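STU0660 (Streptococcus thermophilus, PDB 3ZTH) is a large Csn2-type CRISPR-associated protein that binds magnesium and probably binds DNA in CRISPR-mediated bacterial immunity. Local coordinates at residues H224-K227 against N231-F234; K180-L185 against Y219-H224; K45-E50 against Y57-I62. All blocks are in the same frame, centred on the assembly; numbering follows the deposited sequence.

Contact 1 of 3, residues H224-K227 against N231-F234; sequences HLVK and NLTF
V226 meets two residues of the strand through a single methyl, CG1, and all contacts between H224-K227 and N231-F234 are of this apolar kind or brush the backbone. At the F234 ring the methyl comes in at the edge, close to the ring plane, with V226 CG1 3.7 Å from F234 CD2. V226 CG1 also lies 4.0 Å from L232 O and 4.3 Å from L232 CG, so that it rests against both side chains from the helix side. With CG1 turned beside its own backbone N (chi1 -61°), this branch is the one that reaches the strand. The segments belong to a beta-alpha-beta unit made of strand 199-204, helix 212-228 and strand 232-237, in a chain of the P-loop NTPase clan. L225 joins by its root: L225 CB sits 3.7 Å from L232 CD2. In L232, chi1 of -180° extends the chain from the strand toward the helix, and chi2 of 56° then sets where the CD methyls lie. Backbone hydrogen bonds of T233 with Y199 and I201 tie the strand to its neighbour in the sheet, while L185 and D189 of helix 177-192 touch L225.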
loop_
_atom_site.group_PDB
_atom_site.type_symbol
_atom_site.label_atom_id
_atom_site.label_comp_id
_atom_site.label_asym_id
_atom_site.label_seq_id
_atom_site.Cartn_x
_atom_site.Cartn_y
_atom_site.Cartn_z
ATOM N N HIS A 224 -18.200 2.693 -42.374
ATOM C CA HIS A 224 -17.412 1.678 -43.051
ATOM C C HIS A 224 -17.204 0.492 -42.117
ATOM O O HIS A 224 -17.423 -0.660 -42.492
ATOM C CB HIS A 224 -16.050 2.253 -43.448
ATOM C CG HIS A 224 -15.102 1.234 -43.997
ATOM N ND1 HIS A 224 -15.302 0.605 -45.207
ATOM C CD2 HIS A 224 -13.948 0.732 -43.499
ATOM C CE1 HIS A 224 -14.313 -0.239 -45.431
ATOM N NE2 HIS A 224 -13.477 -0.182 -44.410
ATOM N N LEU A 225 -16.792 0.777 -40.890
ATOM C CA LEU A 225 -16.547 -0.289 -39.942
ATOM C C LEU A 225 -17.779 -1.114 -39.574
ATOM O O LEU A 225 -17.675 -2.332 -39.468
ATOM C CB LEU A 225 -15.876 0.262 -38.679
ATOM C CG LEU A 225 -14.553 1.001 -38.899
ATOM C CD1 LEU A 225 -13.972 1.424 -37.559
ATOM C CD2 LEU A 225 -13.572 0.108 -39.634
ATOM N N VAL A 226 -18.940 -0.492 -39.382
ATOM C CA VAL A 226 -20.105 -1.294 -39.020
ATOM C C VAL A 226 -20.576 -2.156 -40.179
ATOM O O VAL A 226 -21.174 -3.217 -39.977
ATOM C CB VAL A 226 -21.298 -0.448 -38.537
ATOM C CG1 VAL A 226 -20.905 0.319 -37.304
ATOM C CG2 VAL A 226 -21.789 0.473 -39.646
ATOM N N LYS A 227 -20.317 -1.701 -41.398
ATOM C CA LYS A 227 -20.721 -2.471 -42.562
ATOM C C LYS A 227 -19.718 -3.593 -42.796
ATOM O O LYS A 227 -19.987 -4.533 -43.536
ATOM C CB LYS A 227 -20.808 -1.570 -43.795
ATOM C CG LYS A 227 -21.919 -0.540 -43.707
ATOM C CD LYS A 227 -21.918 0.386 -44.905
ATOM C CE LYS A 227 -22.964 1.483 -44.763
ATOM N NZ LYS A 227 -22.896 2.454 -45.895
ATOM N N ASN A 231 -20.361 -7.408 -35.847
ATOM C CA ASN A 231 -20.253 -7.423 -34.397
ATOM C C ASN A 231 -19.975 -6.072 -33.742
ATOM O O ASN A 231 -19.797 -5.998 -32.527
ATOM C CB ASN A 231 -19.171 -8.434 -33.994
ATOM C CG ASN A 231 -17.838 -8.175 -34.691
ATOM O OD1 ASN A 231 -17.800 -7.852 -35.881
ATOM N ND2 ASN A 231 -16.740 -8.331 -33.956
ATOM N N LEU A 232 -19.956 -5.008 -34.536
ATOM C CA LEU A 232 -19.667 -3.679 -34.004
ATOM C C LEU A 232 -20.887 -2.783 -33.850
ATOM O O LEU A 232 -21.716 -2.690 -34.749
ATOM C CB LEU A 232 -18.645 -2.979 -34.898
ATOM C CG LEU A 232 -18.202 -1.571 -34.502
ATOM C CD1 LEU A 232 -17.663 -1.587 -33.077
ATOM C CD2 LEU A 232 -17.138 -1.083 -35.483
ATOM N N THR A 233 -20.982 -2.116 -32.704
ATOM C CA THR A 233 -22.091 -1.207 -32.436
ATOM C C THR A 233 -21.606 0.123 -31.862
ATOM O O THR A 233 -20.790 0.168 -30.936
ATOM C CB THR A 233 -23.109 -1.815 -31.449
ATOM O OG1 THR A 233 -23.730 -2.958 -32.046
ATOM C CG2 THR A 233 -24.184 -0.799 -31.103
ATOM N N PHE A 234 -22.125 1.204 -32.433
ATOM C CA PHE A 234 -21.790 2.556 -32.007
ATOM C C PHE A 234 -23.017 3.274 -31.416
ATOM O O PHE A 234 -24.125 3.170 -31.945
ATOM C CB PHE A 234 -21.286 3.362 -33.210
ATOM C CG PHE A 234 -19.826 3.175 -33.514
ATOM C CD1 PHE A 234 -18.860 3.854 -32.785
ATOM C CD2 PHE A 234 -19.416 2.360 -34.567
ATOM C CE1 PHE A 234 -17.500 3.726 -33.108
ATOM C CE2 PHE A 234 -18.066 2.225 -34.895
ATOM C CZ PHE A 234 -17.112 2.907 -34.167
#

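Contact 2 of 3, residues K180-L185 against Y219-H224; sequences KLSLFL and YRQICH
Q221 reaches from helix 212-228 to S182 and L185 on helix 177-192, two almost parallel helices that pack side by side on the central sheet of this P-loop-clan fold. The axes of 180-185 and 219-224 approach to 10.8 Å, at 10°. At the root of the glutamine, Q221 CB lies 3.7 Å from L185 CD1. CG is set beside the backbone N (chi1 -78°) and the chain runs extended from there, bringing the amide across the gap. The serine hydroxyl is about equally near both amide tips, but its weak hydrogen bond comes from NE2: Q221 NE2 to S182 OG is 3.5 Å, with an N-H...O angle of 152°. The same hydroxyl is also bonded to I178 O one turn earlier. Q221 OE1 is only 3.4 Å from the methyl L185 CD1. On the side facing the sheet the contact turns apolar: L185 CD1 packs on I222 CG2 at 3.9 Å, and both residues also touch F234 of strand 232-237. C137 of the second subunit packs on S182. A water molecule bridges the helices, donating one hydrogen bond of 2.8 Å to Q221 OE1 and another of 3.1 Å to S182 O.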
loop_
_atom_site.group_PDB
_atom_site.type_symbol
_atom_site.label_atom_id
_atom_site.label_comp_id
_atom_site.label_asym_id
_atom_site.label_seq_id
_atom_site.Cartn_x
_atom_site.Cartn_y
_atom_site.Cartn_z
ATOM N N LYS A 180 -6.784 12.047 -34.178
ATOM C CA LYS A 180 -6.896 11.274 -32.946
ATOM C C LYS A 180 -7.944 10.180 -33.129
ATOM O O LYS A 180 -7.718 9.006 -32.802
ATOM C CB LYS A 180 -7.311 12.169 -31.779
ATOM C CG LYS A 180 -6.190 12.975 -31.149
ATOM C CD LYS A 180 -6.681 13.581 -29.832
ATOM C CE LYS A 180 -6.865 15.091 -29.894
ATOM N NZ LYS A 180 -5.595 15.827 -29.672
ATOM N N LEU A 181 -9.086 10.575 -33.676
ATOM C CA LEU A 181 -10.182 9.648 -33.901
ATOM C C LEU A 181 -9.809 8.619 -34.965
ATOM O O LEU A 181 -10.055 7.418 -34.796
ATOM C CB LEU A 181 -11.432 10.432 -34.316
ATOM C CG LEU A 181 -11.990 11.402 -33.258
ATOM C CD1 LEU A 181 -13.012 12.320 -33.893
ATOM C CD2 LEU A 181 -12.604 10.621 -32.093
ATOM N N SER A 182 -9.200 9.085 -36.051
ATOM C CA SER A 182 -8.796 8.195 -37.132
ATOM C C SER A 182 -7.823 7.117 -36.666
ATOM O O SER A 182 -8.001 5.931 -36.976
ATOM C CB SER A 182 -8.176 9.004 -38.264
ATOM O OG SER A 182 -9.125 9.913 -38.779
ATOM N N LEU A 183 -6.796 7.522 -35.926
ATOM C CA LEU A 183 -5.825 6.559 -35.421
ATOM C C LEU A 183 -6.540 5.537 -34.539
ATOM O O LEU A 183 -6.291 4.333 -34.639
ATOM C CB LEU A 183 -4.731 7.272 -34.625
ATOM C CG LEU A 183 -3.746 8.057 -35.495
ATOM C CD1 LEU A 183 -2.836 8.903 -34.617
ATOM C CD2 LEU A 183 -2.931 7.086 -36.351
ATOM N N PHE A 184 -7.441 6.022 -33.686
ATOM C CA PHE A 184 -8.196 5.137 -32.806
ATOM C C PHE A 184 -9.038 4.156 -33.613
ATOM O O PHE A 184 -9.058 2.955 -33.322
ATOM C CB PHE A 184 -9.114 5.947 -31.893
ATOM C CG PHE A 184 -10.122 5.113 -31.155
ATOM C CD1 PHE A 184 -9.749 4.360 -30.049
ATOM C CD2 PHE A 184 -11.448 5.070 -31.576
ATOM C CE1 PHE A 184 -10.684 3.573 -29.369
ATOM C CE2 PHE A 184 -12.387 4.287 -30.904
ATOM C CZ PHE A 184 -12.003 3.538 -29.798
ATOM N N LEU A 185 -9.747 4.663 -34.615
ATOM C CA LEU A 185 -10.587 3.801 -35.440
ATOM C C LEU A 185 -9.756 2.775 -36.203
ATOM O O LEU A 185 -10.171 1.626 -36.365
ATOM C CB LEU A 185 -11.421 4.643 -36.407
ATOM C CG LEU A 185 -12.515 5.457 -35.709
ATOM C CD1 LEU A 185 -13.281 6.280 -36.733
ATOM C CD2 LEU A 185 -13.462 4.512 -34.960
ATOM N N TYR A 219 -17.512 10.127 -39.385
ATOM C CA TYR A 219 -18.753 9.366 -39.522
ATOM C C TYR A 219 -18.718 8.362 -40.670
ATOM O O TYR A 219 -19.280 7.270 -40.558
ATOM C CB TYR A 219 -19.944 10.324 -39.682
ATOM C CG TYR A 219 -21.273 9.635 -39.909
ATOM C CD1 TYR A 219 -21.915 8.949 -38.876
ATOM C CD2 TYR A 219 -21.889 9.667 -41.160
ATOM C CE1 TYR A 219 -23.137 8.312 -39.086
ATOM C CE2 TYR A 219 -23.104 9.042 -41.376
ATOM C CZ TYR A 219 -23.725 8.366 -40.339
ATOM O OH TYR A 219 -24.940 7.749 -40.566
ATOM N N ARG A 220 -18.070 8.727 -41.775
ATOM C CA ARG A 220 -17.957 7.798 -42.901
ATOM C C ARG A 220 -17.125 6.602 -42.444
ATOM O O ARG A 220 -17.427 5.457 -42.771
ATOM C CB ARG A 220 -17.285 8.458 -44.099
ATOM C CG ARG A 220 -18.140 9.493 -44.786
ATOM C CD ARG A 220 -17.384 10.155 -45.930
ATOM N NE ARG A 220 -18.122 11.297 -46.468
ATOM C CZ ARG A 220 -19.321 11.216 -47.037
ATOM N NH1 ARG A 220 -19.927 10.036 -47.155
ATOM N NH2 ARG A 220 -19.924 12.320 -47.469
ATOM N N GLN A 221 -16.079 6.877 -41.675
ATOM C CA GLN A 221 -15.225 5.819 -41.159
ATOM C C GLN A 221 -16.011 4.844 -40.298
ATOM O O GLN A 221 -15.907 3.636 -40.496
ATOM C CB GLN A 221 -14.061 6.411 -40.366
ATOM C CG GLN A 221 -12.956 6.955 -41.255
ATOM C CD GLN A 221 -11.913 7.759 -40.501
ATOM O OE1 GLN A 221 -11.518 7.410 -39.389
ATOM N NE2 GLN A 221 -11.449 8.841 -41.116
ATOM N N ILE A 222 -16.815 5.339 -39.355
ATOM C CA ILE A 222 -17.567 4.402 -38.531
ATOM C C ILE A 222 -18.613 3.636 -39.343
ATOM O O ILE A 222 -18.909 2.486 -39.030
ATOM C CB ILE A 222 -18.236 5.080 -37.297
ATOM C CG1 ILE A 222 -19.287 6.093 -37.722
ATOM C CG2 ILE A 222 -17.178 5.754 -36.439
ATOM C CD1 ILE A 222 -19.948 6.744 -36.523
ATOM N N CYS A 223 -19.160 4.263 -40.384
ATOM C CA CYS A 223 -20.134 3.591 -41.236
ATOM C C CYS A 223 -19.430 2.441 -41.948
ATOM O O CYS A 223 -19.990 1.352 -42.117
ATOM C CB CYS A 223 -20.708 4.548 -42.285
ATOM S SG CYS A 223 -22.004 5.655 -41.680
ATOM N N HIS A 224 -18.200 2.693 -42.374
ATOM C CA HIS A 224 -17.412 1.678 -43.051
ATOM C C HIS A 224 -17.204 0.492 -42.117
ATOM O O HIS A 224 -17.423 -0.660 -42.492
ATOM C CB HIS A 224 -16.050 2.253 -43.448
ATOM C CG HIS A 224 -15.102 1.234 -43.997
ATOM N ND1 HIS A 224 -15.302 0.605 -45.207
ATOM C CD2 HIS A 224 -13.948 0.732 -43.499
ATOM C CE1 HIS A 224 -14.313 -0.239 -45.431
ATOM N NE2 HIS A 224 -13.477 -0.182 -44.410
HETATM O O HOH W 1 -9.761 5.271 -39.411
#

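Contact 3 of 3, residues K45-E50 against Y57-I62; sequences KKYSSE and YEEPTI
The loop leading into the short helix 49-52 and the loop leaving it fold back on each other here, with S48 as the N-cap residue of that helix. Y47 contributes most on the 45-50 side. Its ring is met from two directions by consecutive residues of 57-62. Over one face lies P60, whose CD is 4.1 Å from Y47 CZ and sits toward the rim; P60 CG is 3.8 Å from Y47 OH. Against the ring edge, near its plane, comes the carboxylate of E59, with E59 OE2 3.7 Å from Y47 CD2 and the carboxylate turned 75° from the ring. E59 CG lies beside the backbone N (chi1 -44°), and the extended chain beyond it (chi2 -164°) takes the carboxylate along to that edge, an approach that the slightly positive C-H rim may favour weakly. On the ring face away from the proline stands the carbonyl K45 O, two residues earlier in the chain, 4.0 Å above the centre. A second point of contact forms at Y57: Y57 CE1 lies 3.4 Å from S49 O, a carbonyl also hydrogen-bonded to S53 OG, and K168 of the third subunit packs on Y57. Though at the surface, the contact is covered on its inner side: W40 of helix 28-43 touches Y47, L52 of helix 49-52 touches Y47 and P60, and beyond the proline the chain enters strand 62-63.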
loop_
_atom_site.group_PDB
_atom_site.type_symbol
_atom_site.label_atom_id
_atom_site.label_comp_id
_atom_site.label_asym_id
_atom_site.label_seq_id
_atom_site.Cartn_x
_atom_site.Cartn_y
_atom_site.Cartn_z
ATOM N N LYS A 45 -18.671 -1.320 -13.630
ATOM C CA LYS A 45 -18.738 -0.567 -12.390
ATOM C C LYS A 45 -19.044 -1.457 -11.181
ATOM O O LYS A 45 -19.950 -2.287 -11.219
ATOM C CB LYS A 45 -19.818 0.509 -12.512
ATOM C CG LYS A 45 -20.107 1.273 -11.243
ATOM C CD LYS A 45 -18.995 2.242 -10.915
ATOM C CE LYS A 45 -19.395 3.150 -9.756
ATOM N NZ LYS A 45 -18.394 4.230 -9.518
ATOM N N LYS A 46 -18.273 -1.283 -10.113
ATOM C CA LYS A 46 -18.493 -2.020 -8.871
ATOM C C LYS A 46 -19.294 -1.031 -8.026
ATOM O O LYS A 46 -18.783 0.005 -7.605
ATOM C CB LYS A 46 -17.158 -2.362 -8.208
ATOM C CG LYS A 46 -16.274 -3.270 -9.065
ATOM C CD LYS A 46 -14.808 -3.180 -8.656
ATOM C CE LYS A 46 -13.893 -3.712 -9.751
ATOM N NZ LYS A 46 -12.485 -3.253 -9.569
ATOM N N TYR A 47 -20.559 -1.355 -7.801
ATOM C CA TYR A 47 -21.465 -0.487 -7.072
ATOM C C TYR A 47 -21.299 -0.395 -5.566
ATOM O O TYR A 47 -21.207 -1.408 -4.876
ATOM C CB TYR A 47 -22.902 -0.909 -7.351
ATOM C CG TYR A 47 -23.244 -1.106 -8.810
ATOM C CD1 TYR A 47 -23.185 -0.044 -9.714
ATOM C CD2 TYR A 47 -23.694 -2.342 -9.271
ATOM C CE1 TYR A 47 -23.577 -0.206 -11.048
ATOM C CE2 TYR A 47 -24.085 -2.516 -10.594
ATOM C CZ TYR A 47 -24.029 -1.445 -11.477
ATOM O OH TYR A 47 -24.437 -1.616 -12.781
ATOM N N SER A 48 -21.278 0.832 -5.058
ATOM C CA SER A 48 -21.198 1.052 -3.622
ATOM C C SER A 48 -22.665 1.136 -3.243
ATOM O O SER A 48 -23.526 1.131 -4.123
ATOM C CB SER A 48 -20.518 2.380 -3.304
ATOM O OG SER A 48 -21.348 3.472 -3.657
ATOM N N SER A 49 -22.971 1.213 -1.954
ATOM C CA SER A 49 -24.367 1.304 -1.550
ATOM C C SER A 49 -24.920 2.696 -1.856
ATOM O O SER A 49 -26.115 2.859 -2.087
ATOM C CB SER A 49 -24.519 0.976 -0.060
ATOM O OG SER A 49 -23.642 1.758 0.727
ATOM N N GLU A 50 -24.053 3.702 -1.865
ATOM C CA GLU A 50 -24.501 5.055 -2.172
ATOM C C GLU A 50 -24.848 5.148 -3.660
ATOM O O GLU A 50 -25.630 6.006 -4.073
ATOM C CB GLU A 50 -23.421 6.089 -1.821
ATOM C CG GLU A 50 -23.212 6.316 -0.323
ATOM C CD GLU A 50 -22.212 5.348 0.303
ATOM O OE1 GLU A 50 -22.367 4.121 0.133
ATOM O OE2 GLU A 50 -21.269 5.819 0.975
ATOM N N TYR A 57 -31.129 0.261 -3.235
ATOM C CA TYR A 57 -29.992 -0.618 -2.972
ATOM C C TYR A 57 -30.010 -1.908 -3.777
ATOM O O TYR A 57 -29.429 -2.916 -3.370
ATOM C CB TYR A 57 -29.930 -0.910 -1.477
ATOM C CG TYR A 57 -29.914 0.372 -0.681
ATOM C CD1 TYR A 57 -28.741 1.118 -0.554
ATOM C CD2 TYR A 57 -31.093 0.898 -0.143
ATOM C CE1 TYR A 57 -28.740 2.358 0.079
ATOM C CE2 TYR A 57 -31.104 2.135 0.488
ATOM C CZ TYR A 57 -29.924 2.859 0.594
ATOM O OH TYR A 57 -29.927 4.090 1.201
ATOM N N GLU A 58 -30.684 -1.858 -4.921
ATOM C CA GLU A 58 -30.777 -2.990 -5.832
ATOM C C GLU A 58 -30.006 -2.565 -7.079
ATOM O O GLU A 58 -30.099 -1.410 -7.497
ATOM C CB GLU A 58 -32.239 -3.258 -6.189
ATOM C CG GLU A 58 -32.614 -4.727 -6.144
ATOM C CD GLU A 58 -32.538 -5.287 -4.737
ATOM O OE1 GLU A 58 -33.362 -4.870 -3.893
ATOM O OE2 GLU A 58 -31.651 -6.134 -4.472
ATOM N N GLU A 59 -29.242 -3.476 -7.670
ATOM C CA GLU A 59 -28.471 -3.128 -8.858
ATOM C C GLU A 59 -29.387 -2.823 -10.036
ATOM O O GLU A 59 -30.367 -3.524 -10.260
ATOM C CB GLU A 59 -27.523 -4.262 -9.232
ATOM C CG GLU A 59 -26.790 -4.858 -8.048
ATOM C CD GLU A 59 -25.596 -5.691 -8.460
ATOM O OE1 GLU A 59 -25.688 -6.413 -9.477
ATOM O OE2 GLU A 59 -24.564 -5.629 -7.756
ATOM N N PRO A 60 -29.081 -1.758 -10.803
ATOM C CA PRO A 60 -29.887 -1.364 -11.967
ATOM C C PRO A 60 -29.801 -2.374 -13.119
ATOM O O PRO A 60 -28.768 -3.009 -13.333
ATOM C CB PRO A 60 -29.312 0.001 -12.335
ATOM C CG PRO A 60 -27.871 -0.143 -11.955
ATOM C CD PRO A 60 -27.962 -0.819 -10.604
ATOM N N THR A 61 -30.885 -2.498 -13.873
ATOM C CA THR A 61 -30.941 -3.449 -14.968
ATOM C C THR A 61 -31.279 -2.848 -16.332
ATOM O O THR A 61 -31.833 -1.750 -16.421
ATOM C CB THR A 61 -31.971 -4.551 -14.611
ATOM O OG1 THR A 61 -31.275 -5.712 -14.147
ATOM C CG2 THR A 61 -32.848 -4.901 -15.783
ATOM N N ILE A 62 -30.923 -3.572 -17.391
ATOM C CA ILE A 62 -31.226 -3.161 -18.766
ATOM C C ILE A 62 -31.876 -4.357 -19.460
ATOM O O ILE A 62 -31.256 -5.418 -19.590
ATOM C CB ILE A 62 -29.956 -2.766 -19.559
ATOM C CG1 ILE A 62 -29.284 -1.554 -18.911
ATOM C CG2 ILE A 62 -30.324 -2.467 -21.002
ATOM C CD1 ILE A 62 -28.186 -0.931 -19.756
#

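Contacts 1 and 2 are buried neighbours, whereas contact 3 is on the surface, its centre about 30 Å from that of contact 1 and about 33 Å from that of contact 2. The first two share H224 and use successive parts of helix 212-228. They meet at F234, where F234 CZ is 3.6 Å from I222 CG2. Their chemistry differs with the elements joined: helix on sheet in contact 1 is apolar, helix on helix in contact 2 ends in the partly exposed Q221, with a weak hydrogen bond from its side-chain amide and a water, and contact 3 joins loops through an aromatic ring, a proline and a carboxylate. Other subunits approach contacts 2 and 3, but none touches contact 1.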